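PDB 4L7T: NanU sialic acid binding protein from Bacteroides fragilis, which binds sialic acid with high affinity and, as a SusD-family protein of the outer membrane, probably captures it for uptake together with NanO. Local coordinates for residues A[394-399]-A[454-459]; A[412-417]-A[447-452]; A[459-464]-A[468-473]. All coordinates share one frame; numbering follows the deposited sequence.

Contact 1: A[394-399]-A[454-459]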
loop_
_atom_site.group_PDB
_atom_site.type_symbol
_atom_site.label_atom_id
_atom_site.label_comp_id
_atom_site.label_asym_id
_atom_site.label_seq_id
_atom_site.Cartn_x
_atom_site.Cartn_y
_atom_site.Cartn_z
ATOM N N LEU A 394 -9.487 -3.693 -9.037
ATOM C CA LEU A 394 -9.420 -5.124 -8.880
ATOM C C LEU A 394 -10.553 -5.828 -9.574
ATOM O O LEU A 394 -10.339 -6.930 -10.059
ATOM C CB LEU A 394 -9.386 -5.520 -7.375
ATOM C CG LEU A 394 -8.108 -5.136 -6.584
ATOM C CD1 LEU A 394 -8.319 -5.340 -5.070
ATOM C CD2 LEU A 394 -6.792 -5.830 -7.060
ATOM N N LEU A 395 -11.774 -5.298 -9.474
ATOM C CA LEU A 395 -12.920 -5.920 -10.126
ATOM C C LEU A 395 -12.744 -5.948 -11.659
ATOM O O LEU A 395 -12.968 -7.024 -12.259
ATOM C CB LEU A 395 -14.190 -5.236 -9.678
ATOM C CG LEU A 395 -15.474 -5.754 -10.326
ATOM C CD1 LEU A 395 -15.656 -7.266 -10.015
ATOM C CD2 LEU A 395 -16.598 -4.933 -9.690
ATOM N N ALA A 396 -12.218 -4.839 -12.227
ATOM C CA ALA A 396 -11.819 -4.762 -13.648
ATOM C C ALA A 396 -10.828 -5.894 -13.946
ATOM O O ALA A 396 -10.942 -6.571 -14.973
ATOM C CB ALA A 396 -11.174 -3.390 -13.947
ATOM N N GLU A 397 -9.831 -6.088 -13.069
ATOM C CA GLU A 397 -8.814 -7.096 -13.330
ATOM C C GLU A 397 -9.404 -8.479 -13.258
ATOM O O GLU A 397 -9.093 -9.348 -14.107
ATOM C CB GLU A 397 -7.733 -6.946 -12.284
ATOM C CG GLU A 397 -6.472 -7.799 -12.612
ATOM C CD GLU A 397 -5.193 -7.232 -11.959
ATOM O OE1 GLU A 397 -5.259 -6.476 -10.939
ATOM O OE2 GLU A 397 -4.093 -7.492 -12.482
ATOM N N ALA A 398 -10.246 -8.754 -12.248
ATOM C CA ALA A 398 -10.874 -10.096 -12.177
ATOM C C ALA A 398 -11.708 -10.330 -13.469
ATOM O O ALA A 398 -11.713 -11.483 -14.020
ATOM C CB ALA A 398 -11.808 -10.196 -10.953
ATOM N N LYS A 399 -12.420 -9.315 -13.895
ATOM C CA LYS A 399 -13.262 -9.396 -15.139
ATOM C C LYS A 399 -12.372 -9.713 -16.355
ATOM O O LYS A 399 -12.626 -10.649 -17.126
ATOM C CB LYS A 399 -14.082 -8.130 -15.357
ATOM C CG LYS A 399 -15.307 -8.102 -14.392
ATOM C CD LYS A 399 -16.167 -6.860 -14.548
ATOM C CE LYS A 399 -17.401 -7.058 -13.701
ATOM N NZ LYS A 399 -18.322 -5.899 -14.030
ATOM N N GLU A 454 -2.748 -4.610 -19.657
ATOM C CA GLU A 454 -1.985 -3.353 -19.678
ATOM C C GLU A 454 -2.770 -2.109 -19.373
ATOM O O GLU A 454 -2.211 -1.268 -18.745
ATOM C CB GLU A 454 -1.133 -3.167 -20.993
ATOM C CG GLU A 454 -0.197 -4.342 -21.245
ATOM C CD GLU A 454 1.089 -4.266 -20.398
ATOM O OE1 GLU A 454 1.370 -3.158 -19.866
ATOM O OE2 GLU A 454 1.822 -5.287 -20.304
ATOM N N ALA A 455 -4.053 -1.987 -19.828
ATOM C CA ALA A 455 -4.827 -0.795 -19.541
ATOM C C ALA A 455 -5.052 -0.686 -17.996
ATOM O O ALA A 455 -4.958 0.395 -17.456
ATOM C CB ALA A 455 -6.170 -0.846 -20.248
ATOM N N ILE A 456 -5.300 -1.812 -17.397
ATOM C CA ILE A 456 -5.540 -1.887 -15.930
ATOM C C ILE A 456 -4.218 -1.649 -15.179
ATOM O O ILE A 456 -4.222 -0.941 -14.172
ATOM C CB ILE A 456 -6.176 -3.202 -15.530
ATOM C CG1 ILE A 456 -7.598 -3.252 -16.137
ATOM C CG2 ILE A 456 -6.290 -3.361 -13.940
ATOM C CD1 ILE A 456 -8.280 -4.635 -16.141
ATOM N N LEU A 457 -3.112 -2.263 -15.606
ATOM C CA LEU A 457 -1.811 -1.891 -14.962
ATOM C C LEU A 457 -1.569 -0.375 -15.013
ATOM O O LEU A 457 -1.111 0.272 -14.067
ATOM C CB LEU A 457 -0.578 -2.619 -15.599
ATOM C CG LEU A 457 -0.352 -4.049 -15.267
ATOM C CD1 LEU A 457 0.804 -4.583 -16.101
ATOM C CD2 LEU A 457 0.019 -4.118 -13.751
ATOM N N LYS A 458 -1.824 0.203 -16.192
ATOM C CA LYS A 458 -1.636 1.619 -16.436
ATOM C C LYS A 458 -2.545 2.421 -15.501
ATOM O O LYS A 458 -2.104 3.394 -14.909
ATOM C CB LYS A 458 -1.910 1.935 -17.949
ATOM C CG LYS A 458 -1.965 3.444 -18.134
ATOM C CD LYS A 458 -2.092 3.761 -19.702
ATOM C CE LYS A 458 -3.521 3.451 -20.217
ATOM N NZ LYS A 458 -3.463 3.358 -21.690
ATOM N N GLU A 459 -3.800 1.992 -15.353
ATOM C CA GLU A 459 -4.737 2.754 -14.563
ATOM C C GLU A 459 -4.307 2.687 -13.071
ATOM O O GLU A 459 -4.388 3.689 -12.348
ATOM C CB GLU A 459 -6.157 2.208 -14.685
ATOM C CG GLU A 459 -7.188 3.323 -14.206
ATOM C CD GLU A 459 -7.125 4.578 -15.042
ATOM O OE1 GLU A 459 -6.850 4.448 -16.296
ATOM O OE2 GLU A 459 -7.413 5.666 -14.555
#

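Contact 2: A[412-417]-A[447-452]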
loop_
_atom_site.group_PDB
_atom_site.type_symbol
_atom_site.label_atom_id
_atom_site.label_comp_id
_atom_site.label_asym_id
_atom_site.label_seq_id
_atom_site.Cartn_x
_atom_site.Cartn_y
_atom_site.Cartn_z
ATOM N N GLN A 412 -15.177 4.325 -14.722
ATOM C CA GLN A 412 -15.639 5.030 -13.508
ATOM C C GLN A 412 -14.458 5.745 -12.813
ATOM O O GLN A 412 -14.538 6.906 -12.354
ATOM C CB GLN A 412 -16.270 4.027 -12.535
ATOM C CG GLN A 412 -16.988 4.711 -11.346
ATOM C CD GLN A 412 -17.858 3.714 -10.489
ATOM O OE1 GLN A 412 -17.993 2.548 -10.815
ATOM N NE2 GLN A 412 -18.447 4.235 -9.408
ATOM N N VAL A 413 -13.332 5.048 -12.792
ATOM C CA VAL A 413 -12.115 5.626 -12.192
ATOM C C VAL A 413 -11.519 6.766 -13.070
ATOM O O VAL A 413 -11.181 7.813 -12.556
ATOM C CB VAL A 413 -11.078 4.515 -11.918
ATOM C CG1 VAL A 413 -9.761 5.098 -11.398
ATOM C CG2 VAL A 413 -11.619 3.564 -10.812
ATOM N N ARG A 414 -11.439 6.578 -14.375
ATOM C CA ARG A 414 -10.984 7.677 -15.275
ATOM C C ARG A 414 -11.858 8.924 -15.228
ATOM O O ARG A 414 -11.369 10.049 -15.234
ATOM C CB ARG A 414 -10.932 7.189 -16.713
ATOM C CG ARG A 414 -9.812 6.242 -16.880
ATOM C CD ARG A 414 -9.648 5.759 -18.343
ATOM N NE ARG A 414 -8.546 4.752 -18.398
ATOM C CZ ARG A 414 -8.101 4.178 -19.532
ATOM N NH1 ARG A 414 -8.675 4.491 -20.736
ATOM N NH2 ARG A 414 -7.123 3.231 -19.531
ATOM N N GLU A 415 -13.184 8.751 -15.177
ATOM C CA GLU A 415 -14.068 9.895 -15.135
ATOM C C GLU A 415 -13.746 10.795 -13.910
ATOM O O GLU A 415 -13.725 12.016 -13.994
ATOM C CB GLU A 415 -15.532 9.419 -15.123
ATOM C CG GLU A 415 -16.501 10.602 -14.861
ATOM C CD GLU A 415 -17.951 10.153 -14.644
ATOM O OE1 GLU A 415 -18.256 9.520 -13.602
ATOM O OE2 GLU A 415 -18.813 10.465 -15.496
ATOM N N ARG A 416 -13.483 10.180 -12.750
ATOM C CA ARG A 416 -13.093 10.921 -11.525
ATOM C C ARG A 416 -11.772 11.690 -11.778
ATOM O O ARG A 416 -11.631 12.840 -11.352
ATOM C CB ARG A 416 -13.054 10.010 -10.237
ATOM C CG ARG A 416 -12.901 10.832 -8.961
ATOM C CD ARG A 416 -11.409 11.158 -8.586
ATOM N NE ARG A 416 -10.718 9.917 -8.228
ATOM C CZ ARG A 416 -10.861 9.303 -7.066
ATOM N NH1 ARG A 416 -11.643 9.812 -6.104
ATOM N NH2 ARG A 416 -10.186 8.172 -6.844
ATOM N N ALA A 417 -10.815 11.031 -12.414
ATOM C CA ALA A 417 -9.448 11.540 -12.608
ATOM C C ALA A 417 -9.451 12.808 -13.559
ATOM O O ALA A 417 -8.776 13.835 -13.294
ATOM C CB ALA A 417 -8.566 10.421 -13.260
ATOM N N SER A 447 1.502 1.161 -21.465
ATOM C CA SER A 447 1.190 1.037 -22.894
ATOM C C SER A 447 -0.262 1.304 -23.146
ATOM O O SER A 447 -1.006 1.687 -22.230
ATOM C CB SER A 447 1.715 -0.292 -23.477
ATOM O OG SER A 447 1.249 -1.406 -22.811
ATOM N N GLY A 448 -0.679 1.192 -24.402
ATOM C CA GLY A 448 -2.033 1.596 -24.746
ATOM C C GLY A 448 -3.129 0.626 -24.294
ATOM O O GLY A 448 -2.893 -0.524 -23.853
ATOM N N ASP A 449 -4.375 1.121 -24.430
ATOM C CA ASP A 449 -5.547 0.340 -24.048
ATOM C C ASP A 449 -5.834 -0.915 -24.878
ATOM O O ASP A 449 -6.732 -1.692 -24.492
ATOM C CB ASP A 449 -6.851 1.206 -24.065
ATOM C CG ASP A 449 -6.974 2.192 -22.904
ATOM O OD1 ASP A 449 -6.153 2.220 -21.958
ATOM O OD2 ASP A 449 -7.914 3.023 -22.965
ATOM N N GLU A 450 -5.069 -1.201 -25.964
ATOM C CA GLU A 450 -5.365 -2.357 -26.772
ATOM C C GLU A 450 -5.234 -3.634 -26.054
ATOM O O GLU A 450 -5.712 -4.656 -26.532
ATOM C CB GLU A 450 -4.451 -2.518 -28.000
ATOM C CG GLU A 450 -3.801 -1.290 -28.550
ATOM C CD GLU A 450 -2.698 -0.722 -27.665
ATOM O OE1 GLU A 450 -1.578 -1.311 -27.460
ATOM O OE2 GLU A 450 -2.949 0.378 -27.253
ATOM N N ASP A 451 -4.597 -3.657 -24.870
ATOM C CA ASP A 451 -4.556 -4.890 -24.145
ATOM C C ASP A 451 -5.211 -4.613 -22.771
ATOM O O ASP A 451 -4.795 -3.661 -22.128
ATOM C CB ASP A 451 -3.126 -5.383 -23.894
ATOM C CG ASP A 451 -3.122 -6.656 -23.103
ATOM O OD1 ASP A 451 -3.470 -7.755 -23.595
ATOM O OD2 ASP A 451 -2.827 -6.609 -21.848
ATOM N N PRO A 452 -6.247 -5.382 -22.389
ATOM C CA PRO A 452 -7.007 -5.080 -21.126
ATOM C C PRO A 452 -6.108 -5.078 -19.881
ATOM O O PRO A 452 -6.185 -4.122 -19.082
ATOM C CB PRO A 452 -8.042 -6.195 -21.058
ATOM C CG PRO A 452 -8.356 -6.478 -22.507
ATOM C CD PRO A 452 -7.015 -6.290 -23.268
#

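Contact 3: A[459-464]-A[468-473]. With EDO (1,2-ethanediol), chain D.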
loop_
_atom_site.group_PDB
_atom_site.type_symbol
_atom_site.label_atom_id
_atom_site.label_comp_id
_atom_site.label_asym_id
_atom_site.label_seq_id
_atom_site.Cartn_x
_atom_site.Cartn_y
_atom_site.Cartn_z
ATOM N N GLU A 459 -3.800 1.992 -15.353
ATOM C CA GLU A 459 -4.737 2.754 -14.563
ATOM C C GLU A 459 -4.307 2.687 -13.071
ATOM O O GLU A 459 -4.388 3.689 -12.348
ATOM C CB GLU A 459 -6.157 2.208 -14.685
ATOM C CG GLU A 459 -7.188 3.323 -14.206
ATOM C CD GLU A 459 -7.125 4.578 -15.042
ATOM O OE1 GLU A 459 -6.850 4.448 -16.296
ATOM O OE2 GLU A 459 -7.413 5.666 -14.555
ATOM N N ARG A 460 -3.815 1.534 -12.653
ATOM C CA ARG A 460 -3.334 1.380 -11.255
ATOM C C ARG A 460 -2.077 2.181 -11.014
ATOM O O ARG A 460 -1.875 2.641 -9.917
ATOM C CB ARG A 460 -3.168 -0.106 -10.943
ATOM C CG ARG A 460 -4.515 -0.888 -10.882
ATOM C CD ARG A 460 -4.355 -2.346 -10.377
ATOM N NE ARG A 460 -3.847 -2.459 -8.985
ATOM C CZ ARG A 460 -4.632 -2.416 -7.890
ATOM N NH1 ARG A 460 -5.950 -2.310 -8.012
ATOM N NH2 ARG A 460 -4.129 -2.592 -6.642
ATOM N N MET A 461 -1.237 2.325 -12.037
ATOM C CA MET A 461 -0.027 3.116 -11.851
ATOM C C MET A 461 -0.376 4.601 -11.681
ATOM O O MET A 461 0.223 5.287 -10.842
ATOM C CB MET A 461 0.946 2.956 -13.005
ATOM C CG MET A 461 2.269 3.463 -12.597
ATOM S SD MET A 461 3.299 3.351 -14.062
ATOM C CE MET A 461 4.937 3.358 -13.437
ATOM N N ARG A 462 -1.403 5.064 -12.384
ATOM C CA ARG A 462 -1.793 6.475 -12.344
ATOM C C ARG A 462 -2.535 6.722 -11.035
ATOM O O ARG A 462 -2.424 7.790 -10.452
ATOM C CB ARG A 462 -2.709 6.801 -13.511
ATOM C CG ARG A 462 -1.982 6.715 -14.826
ATOM C CD ARG A 462 -2.885 7.051 -16.002
ATOM N NE ARG A 462 -2.031 7.263 -17.201
ATOM C CZ ARG A 462 -2.436 7.217 -18.463
ATOM N NH1 ARG A 462 -3.652 6.785 -18.805
ATOM N NH2 ARG A 462 -1.578 7.494 -19.462
ATOM N N GLU A 463 -3.298 5.742 -10.563
ATOM C CA GLU A 463 -4.187 5.945 -9.387
ATOM C C GLU A 463 -3.459 5.772 -8.026
ATOM O O GLU A 463 -3.835 6.437 -7.032
ATOM C CB GLU A 463 -5.288 4.841 -9.470
ATOM C CG GLU A 463 -6.506 4.960 -8.471
ATOM C CD GLU A 463 -7.296 6.297 -8.612
ATOM O OE1 GLU A 463 -7.388 6.905 -9.708
ATOM O OE2 GLU A 463 -7.816 6.704 -7.523
ATOM N N PHE A 464 -2.397 4.946 -7.996
ATOM C CA PHE A 464 -1.820 4.525 -6.702
ATOM C C PHE A 464 -0.346 4.788 -6.530
ATOM O O PHE A 464 0.310 4.178 -5.712
ATOM C CB PHE A 464 -2.088 3.013 -6.521
ATOM C CG PHE A 464 -3.534 2.675 -6.448
ATOM C CD1 PHE A 464 -4.321 3.169 -5.446
ATOM C CD2 PHE A 464 -4.101 1.902 -7.435
ATOM C CE1 PHE A 464 -5.703 2.846 -5.425
ATOM C CE2 PHE A 464 -5.501 1.587 -7.414
ATOM C CZ PHE A 464 -6.246 2.050 -6.421
ATOM N N GLY A 468 1.990 1.904 -2.393
ATOM C CA GLY A 468 2.452 0.525 -2.131
ATOM C C GLY A 468 1.786 -0.555 -2.922
ATOM O O GLY A 468 1.639 -1.656 -2.433
ATOM N N LYS A 469 1.520 -0.248 -4.171
ATOM C CA LYS A 469 0.833 -1.196 -5.059
ATOM C C LYS A 469 1.687 -1.710 -6.258
ATOM O O LYS A 469 1.501 -2.878 -6.637
ATOM C CB LYS A 469 -0.423 -0.571 -5.718
ATOM C CG LYS A 469 -1.471 -0.034 -4.699
ATOM C CD LYS A 469 -1.796 -1.082 -3.703
ATOM C CE LYS A 469 -2.855 -0.536 -2.686
ATOM N NZ LYS A 469 -3.153 -1.436 -1.441
ATOM N N ARG A 470 2.525 -0.880 -6.857
ATOM C CA ARG A 470 3.080 -1.138 -8.242
ATOM C C ARG A 470 3.822 -2.503 -8.284
ATOM O O ARG A 470 3.680 -3.243 -9.270
ATOM C CB ARG A 470 3.966 0.034 -8.649
ATOM C CG ARG A 470 4.621 -0.144 -10.070
ATOM C CD ARG A 470 3.649 -0.347 -11.200
ATOM N NE ARG A 470 4.422 -0.169 -12.439
ATOM C CZ ARG A 470 3.832 -0.137 -13.653
ATOM N NH1 ARG A 470 2.504 -0.326 -13.778
ATOM N NH2 ARG A 470 4.609 0.112 -14.720
ATOM N N TRP A 471 4.740 -2.719 -7.332
ATOM C CA TRP A 471 5.503 -3.983 -7.313
ATOM C C TRP A 471 4.585 -5.170 -7.188
ATOM O O TRP A 471 4.683 -6.171 -7.992
ATOM C CB TRP A 471 6.589 -3.941 -6.257
ATOM C CG TRP A 471 7.257 -5.252 -5.993
ATOM C CD1 TRP A 471 6.993 -6.115 -4.960
ATOM C CD2 TRP A 471 8.331 -5.848 -6.759
ATOM N NE1 TRP A 471 7.836 -7.258 -5.034
ATOM C CE2 TRP A 471 8.626 -7.120 -6.147
ATOM C CE3 TRP A 471 9.036 -5.452 -7.935
ATOM C CZ2 TRP A 471 9.630 -7.979 -6.628
ATOM C CZ3 TRP A 471 10.020 -6.345 -8.437
ATOM C CH2 TRP A 471 10.287 -7.576 -7.791
ATOM N N TYR A 472 3.609 -5.084 -6.274
ATOM C CA TYR A 472 2.703 -6.237 -6.159
ATOM C C TYR A 472 1.770 -6.392 -7.419
ATOM O O TYR A 472 1.389 -7.560 -7.685
ATOM C CB TYR A 472 1.830 -6.044 -4.909
ATOM C CG TYR A 472 2.477 -6.371 -3.596
ATOM C CD1 TYR A 472 3.362 -7.428 -3.464
ATOM C CD2 TYR A 472 2.127 -5.607 -2.443
ATOM C CE1 TYR A 472 3.840 -7.775 -2.176
ATOM C CE2 TYR A 472 2.610 -5.945 -1.147
ATOM C CZ TYR A 472 3.426 -7.070 -1.052
ATOM O OH TYR A 472 3.893 -7.428 0.177
ATOM N N ASP A 473 1.469 -5.306 -8.133
ATOM C CA ASP A 473 0.590 -5.374 -9.337
ATOM C C ASP A 473 1.357 -6.132 -10.458
ATOM O O ASP A 473 0.782 -7.041 -11.087
ATOM C CB ASP A 473 0.207 -4.019 -9.827
ATOM C CG ASP A 473 -0.842 -3.301 -8.891
ATOM O OD1 ASP A 473 -1.436 -3.937 -7.998
ATOM O OD2 ASP A 473 -1.063 -2.102 -9.107
HETATM C C1 EDO D . 1.537 2.467 -8.585
HETATM O O1 EDO D . 1.871 3.765 -9.261
HETATM C C2 EDO D . 0.316 1.515 -8.718
HETATM O O2 EDO D . 0.254 0.182 -9.389
HETATM O O HOH W 1 2.125 1.970 -6.047
#

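Contact 1: A[394-399]-A[454-459]
Apolar contact carries this helix-to-helix meeting, and nearly all of it comes from one side chain: Ile456 of helix 452-463 reaches across to Ala396 and Glu397 on helix 388-401. The longer branch does the touching. CD1 of Ile456 lies 3.8 Å from CB of Ala396, and CG1 follows at 4.2 Å from the same CB. With CG1 anti to the carbonyl carbon (chi1 -66°) and the chain extended beyond it (chi2 166°), that branch runs straight out of its own helix toward the neighbour.

The same CD1 also meets main chain. It lies 3.5 Å from the carbonyl O of Ala396 and 3.7 Å from the backbone N of Glu397, so the end of the isoleucine rests on the peptide joining these two residues. While the longer branch sits on that peptide, CG2 of Ile456 lies more loosely beside CB of Glu397, at 4.2 Å. The backbones come nearest at this same pair, with CA of Glu397 and CA of Ile456 6.7 Å apart. The area buried is a modest 145 Å², but all three touching residues are buried in the fold.

Other helices close in around the pair. Helix 407-418 contributes Ile410, which touches Ile456, and Glu409, which packs on Ala396; helix 470-477 brings Leu476 and Leu477 against Glu397. Farther round helix 388-401, Leu394 and Leu395 pack on Leu238 of helix 227-244.

Contact 2: A[412-417]-A[447-452]
The guanidinium of Arg414 and the carboxylate of Asp449 meet edge to edge, nearly coplanar, with their planes 23° apart; the acid lies at the rim of the guanidinium, and neither of its faces takes part in this pairing. The approach is end-on: both terminal nitrogens are used, each holding a different oxygen. NH1 of Arg414 donates to OD2 of Asp449 at 2.8 Å, with an N-H...O angle of 169°, and the oxygen receives it on its syn lone pair. Alongside, NH2 of Arg414 donates to OD1 of Asp449, also at 2.8 Å and straighter still at 175°. This oxygen is again met on its syn side, though the donor is tilted out of the carboxylate plane.

The arginine spans a wide gap to get there. Arg414 and Asp449 have their CA atoms 12.7 Å apart, and the side chain crosses that distance extended from CG to NE, while the aspartate comes to meet it from the opposite direction. The paired nitrogens hold the acid's rotation as well as its position.

Both charges have further partners. Arg414 also pairs with Glu459, so this one guanidinium joins two acids. The aspartate has Lys458 as a second cation, and its OD2 accepts from the backbone N of Asp435. Such a buried network probably favours the charged forms.

Asp449 belongs to a type I turn, Gly448 to Asp451, and Asp451 is the N-cap of the helix that follows. The salt bridge therefore ties helix 407-418 to the loop leading into helix 452-463, while Phe423 of helix 420-425 packs against Arg414 and helix 388-401 touches Val413.

Contact 3: A[459-464]-A[468-473]
The sulfur of Met461, in one of two deposited conformers, lies over the centre of one face of the Arg470 guanidinium, 3.5 Å above its plane; Asp63 makes a salt bridge with that arginine. On the other flank Asp473 holds Arg460. NE of Arg460 donates to OD2 of Asp473 at 2.8 Å, arriving from above the carboxylate plane, and weaker bonds run to OD1 from NE and NH2. The two flat groups are turned 69° apart; the bend of the arginine at chi3 (63°) presents NE to the acid, while NH1 pairs with Asp390.

CB of Phe464 packs on CG of Lys469 at 3.6 Å. One water bridges the two sides of the short connection, donating to Phe464 O and accepting from Lys469 N. A 1,2-ethanediol, probably from the crystallisation liquor, is modelled between the helices near Met461 O and Asp473 OD2, but it comes too close to Arg460 O and its exact placing is doubtful.

The two helices form a helical hairpin, its short connection setting helix 470-477 beside helix 452-463, consistent with the TPR-like helical pairing of SusD proteins.

In the fold
Helix 452-463 is the common element: it supplies one side of contact 1 and of contact 3, which share Glu459, and contact 2 holds the loop that leads into it. The centres of contacts 1 and 2 are about 8 Å apart, and two salt bridges join them, Arg414 NE to Glu459 OE1 at 2.7 Å and Lys458 NZ to Asp449 OD1 at 2.9 Å. Arg416 NH2 similarly reaches Glu463 OE2, at 2.9 Å, between contacts 2 and 3. Contacts 1 and 3, about 10 Å between centres, meet through Leu457 and Asp473. The bound sodium ion, with Thr483 and Thr486, lies about 12 Å from the Arg470 side chain.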